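Xaa-Pro dipeptidase (Lactobacillus brevis, PDB 3I7M) is probably a manganese-dependent metallopeptidase of family M24B that cleaves Xaa-Pro dipeptides, represented here by its creatinase/prolidase N-terminal domain. Local coordinates at residues His81-Pro84 against Trp85-Ile88; Ala89-Val92 against Lys93-Val97. All coordinates share one frame; numbering follows the deposited sequence.

How the contacts relate
Contacts 1 and 2 are the two ends of one helix, 84-94, and together follow the chain from the loop after strand 75-78 to the turn beyond the helix. Contact 1 (81-84 with 85-88) comes first and starts the helix; contact 2 (89-92 with 93-97) takes over at Ala89 and ends it. Their centres lie about 13 Å apart, and each is about 13 Å from the centre of the chain. Residues of both ends rest on strand 55-59 of the six-stranded mixed sheet. The helix thus connects edge strand 75-78 with the inner strand 101-104 of the creatinase/prolidase N-terminal domain, its first and last turns closed by separate capping arrangements.

Contact 1: residues His81-Pro84 against Trp85-Ile88; sequences HENP and WAMI
Asn83 OD1 faces the first turn of the helix and takes up two backbone N-H groups there. The bond from Ala86 N is the straighter, 3.1 Å to Asn83 OD1 at 164°, although the donor stands above the amide's carbonyl plane; Trp85 N, 3.0 Å from the same OD1, adds a weak bond. With CG anti to the backbone N (chi1 -177°), the short Asn83 side chain bends back over these amides. Its backbone oxygen continues the pattern, Met87 N lying 3.1 Å from Asn83 O and in the carbonyl plane, and Ile88 N bonds to Pro84 O at 2.9 Å.

Pro84 suits N1, where no N-H donor is needed within the helix, and its ring holds phi near the helical value (-67°). Its CG sits over one face of the Trp85 indole, 4.2 Å from the centroid of the five-membered ring, a CH-pi contact offset toward the rim. Further out, in the conformer given, the side chain of Met87 (a selenomethionine) crosses that of Glu82 at about a right angle, Met87 SE 3.7 Å from Glu82 CB; Glu82 OE1 is hydrogen-bonded to Leu79 N. Trp85 and Ile88 extend the packing to Leu117 and Tyr22. Asparagine at the N-cap followed by proline is a classic helix start.

Contact 2: residues Ala89-Val92 against Lys93-Val97; sequences ADQV and KQRHV
Arg95 reaches back from beyond the last helical turn and, with a single nitrogen, grips both oxygens of Gln91: Arg95 NH1 lies 2.9 Å from Gln91 OE1 and 3.0 Å from the backbone O of Gln91. Both oxygens lie close to the guanidinium plane, so the two bonds fix its rotation. The bend of the Gln91 chain at chi2 (-67°) turns OE1 to NH1, with the amide and guanidinium planes 58° apart. A water completes the link, donating to Gln91 OE1 and accepting from Arg95 NH2. Replacing Arg95 with an alanine would remove the guanidinium and would probably leave OE1 and O of Gln91 without their shared donor and the Gln91 amide freer to turn.

The helix ends in a Schellman motif. His96, the C-prime residue, takes a positive phi (64°) that turns the chain out of the helix, so that Val97 N meets Val92 O at 3.3 Å and His96 N bonds to Lys93 O. Val92 O also accepts from Arg95 N, 3.0 Å away, on the opposite face of its carbonyl plane. Branched Val92 and Val97 suit the apolar side of this turn, CG1 of Val92 touching CB of Val97 at 3.7 Å. Lys93, extended along Ala89, carries its ammonium to Gln120 O, while the Arg95 side chain touches Phe49 and Phe55.

Contact 1: residues His81-Pro84 against Trp85-Ile88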
# COMPACT_ATOMS: atom_id res chain seq x y z
N HIS A 81 3.45 -1.32 19.34
CA HIS A 81 3.33 -2.72 19.75
C HIS A 81 2.13 -3.44 19.12
O HIS A 81 1.89 -4.62 19.36
CB HIS A 81 3.35 -2.81 21.27
CG HIS A 81 4.56 -2.18 21.90
ND1 HIS A 81 5.81 -2.76 21.81
CD2 HIS A 81 4.72 -1.02 22.58
CE1 HIS A 81 6.69 -1.98 22.43
NE2 HIS A 81 6.05 -0.93 22.92
N GLU A 82 1.41 -2.75 18.25
CA GLU A 82 0.30 -3.36 17.50
C GLU A 82 0.84 -4.17 16.31
O GLU A 82 1.96 -3.93 15.90
CB GLU A 82 -0.67 -2.26 17.02
CG GLU A 82 -1.40 -1.59 18.14
CD GLU A 82 -2.43 -0.60 17.68
OE1 GLU A 82 -2.08 0.37 16.98
OE2 GLU A 82 -3.62 -0.72 18.08
N ASN A 83 0.03 -5.07 15.73
CA ASN A 83 0.43 -5.86 14.56
C ASN A 83 0.00 -5.13 13.27
O ASN A 83 -1.17 -5.10 12.92
CB ASN A 83 -0.21 -7.27 14.59
CG ASN A 83 0.25 -8.18 13.41
OD1 ASN A 83 0.60 -7.73 12.33
ND2 ASN A 83 0.25 -9.48 13.64
N PRO A 84 0.96 -4.51 12.55
CA PRO A 84 0.57 -3.70 11.42
C PRO A 84 -0.03 -4.52 10.28
O PRO A 84 -0.88 -4.05 9.57
CB PRO A 84 1.87 -2.99 11.01
CG PRO A 84 2.96 -3.97 11.43
CD PRO A 84 2.43 -4.54 12.75
N TRP A 85 0.41 -5.77 10.12
CA TRP A 85 -0.06 -6.60 9.06
C TRP A 85 -1.54 -6.97 9.22
O TRP A 85 -2.30 -6.95 8.26
CB TRP A 85 0.83 -7.84 8.87
CG TRP A 85 2.27 -7.46 8.75
CD1 TRP A 85 3.25 -7.64 9.67
CD2 TRP A 85 2.84 -6.69 7.69
NE1 TRP A 85 4.42 -7.03 9.21
CE2 TRP A 85 4.17 -6.47 7.99
CE3 TRP A 85 2.33 -6.18 6.50
CZ2 TRP A 85 5.04 -5.73 7.09
CZ3 TRP A 85 3.19 -5.48 5.66
CH2 TRP A 85 4.51 -5.25 5.99
N ALA A 86 -1.89 -7.30 10.46
CA ALA A 86 -3.28 -7.62 10.77
C ALA A 86 -4.14 -6.41 10.59
O ALA A 86 -5.23 -6.52 10.05
CB ALA A 86 -3.44 -8.16 12.15
N MSE A 87 -3.63 -5.25 10.97
CA MSE A 87 -4.40 -4.03 10.84
C MSE A 87 -4.58 -3.61 9.39
O MSE A 87 -5.64 -3.18 9.00
CB MSE A 87 -3.76 -2.95 11.63
CG MSE A 87 -3.92 -3.20 13.09
SE MSE A 87 -2.93 -1.97 14.13
CE MSE A 87 -3.90 -0.33 13.78
N ILE A 88 -3.56 -3.76 8.55
CA ILE A 88 -3.70 -3.48 7.13
C ILE A 88 -4.72 -4.42 6.55
O ILE A 88 -5.57 -4.02 5.76
CB ILE A 88 -2.36 -3.69 6.37
CG1 ILE A 88 -1.39 -2.55 6.68
CG2 ILE A 88 -2.57 -3.77 4.85
CD1 ILE A 88 0.05 -2.88 6.43

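Contact 2: residues Ala89-Val92 against Lys93-Val97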
# COMPACT_ATOMS: atom_id res chain seq x y z
N ALA A 89 -4.61 -5.69 6.92
CA ALA A 89 -5.54 -6.68 6.36
C ALA A 89 -6.97 -6.36 6.81
O ALA A 89 -7.93 -6.54 6.00
CB ALA A 89 -5.14 -8.09 6.83
N ASP A 90 -7.16 -5.92 8.07
CA ASP A 90 -8.47 -5.54 8.53
C ASP A 90 -9.04 -4.39 7.68
O ASP A 90 -10.21 -4.40 7.33
CB ASP A 90 -8.43 -5.12 10.01
CG ASP A 90 -8.07 -6.26 10.95
OD1 ASP A 90 -8.11 -7.46 10.52
OD2 ASP A 90 -7.73 -5.97 12.12
N GLN A 91 -8.21 -3.41 7.32
CA GLN A 91 -8.64 -2.30 6.46
C GLN A 91 -9.11 -2.83 5.10
O GLN A 91 -10.04 -2.29 4.49
CB GLN A 91 -7.55 -1.24 6.32
CG GLN A 91 -7.27 -0.53 7.59
CD GLN A 91 -8.40 0.32 8.07
OE1 GLN A 91 -9.08 0.92 7.28
NE2 GLN A 91 -8.54 0.42 9.36
N VAL A 92 -8.38 -3.79 4.54
CA VAL A 92 -8.73 -4.39 3.26
C VAL A 92 -10.04 -5.19 3.37
O VAL A 92 -10.95 -5.03 2.54
CB VAL A 92 -7.56 -5.23 2.74
CG1 VAL A 92 -7.93 -6.08 1.48
CG2 VAL A 92 -6.31 -4.37 2.42
N LYS A 93 -10.14 -5.99 4.42
CA LYS A 93 -11.35 -6.76 4.68
C LYS A 93 -12.59 -5.86 4.93
O LYS A 93 -13.69 -6.18 4.41
CB LYS A 93 -11.06 -7.81 5.79
CG LYS A 93 -10.04 -8.91 5.32
CD LYS A 93 -9.47 -9.73 6.48
CE LYS A 93 -8.41 -10.73 6.04
NZ LYS A 93 -7.91 -11.55 7.21
N GLN A 94 -12.41 -4.71 5.57
CA GLN A 94 -13.51 -3.72 5.77
C GLN A 94 -14.02 -3.15 4.47
O GLN A 94 -15.20 -2.72 4.37
CB GLN A 94 -13.02 -2.55 6.60
CG GLN A 94 -12.82 -2.85 8.02
CD GLN A 94 -12.20 -1.67 8.79
OE1 GLN A 94 -12.29 -0.50 8.37
NE2 GLN A 94 -11.60 -1.98 9.91
N ARG A 95 -13.15 -3.16 3.44
CA ARG A 95 -13.44 -2.61 2.14
C ARG A 95 -13.95 -3.70 1.20
O ARG A 95 -14.07 -3.50 -0.00
CB ARG A 95 -12.18 -1.92 1.57
CG ARG A 95 -11.96 -0.62 2.26
CD ARG A 95 -10.59 -0.04 1.89
NE ARG A 95 -10.41 1.31 2.35
CZ ARG A 95 -10.12 1.66 3.60
NH1 ARG A 95 -9.96 0.73 4.55
NH2 ARG A 95 -9.92 2.94 3.89
N HIS A 96 -14.29 -4.84 1.79
CA HIS A 96 -14.92 -5.96 1.08
C HIS A 96 -14.06 -6.59 0.03
O HIS A 96 -14.56 -7.09 -0.99
CB HIS A 96 -16.29 -5.54 0.53
CG HIS A 96 -17.14 -4.84 1.55
ND1 HIS A 96 -17.62 -5.47 2.68
CD2 HIS A 96 -17.53 -3.54 1.65
CE1 HIS A 96 -18.30 -4.60 3.41
NE2 HIS A 96 -18.26 -3.43 2.81
N VAL A 97 -12.74 -6.60 0.27
CA VAL A 97 -11.80 -7.20 -0.62
C VAL A 97 -11.18 -8.42 0.02
O VAL A 97 -10.65 -8.37 1.14
CB VAL A 97 -10.69 -6.20 -1.04
CG1 VAL A 97 -9.56 -6.95 -1.79
CG2 VAL A 97 -11.28 -5.02 -1.82
O HOH W 1 -10.42 3.46 6.77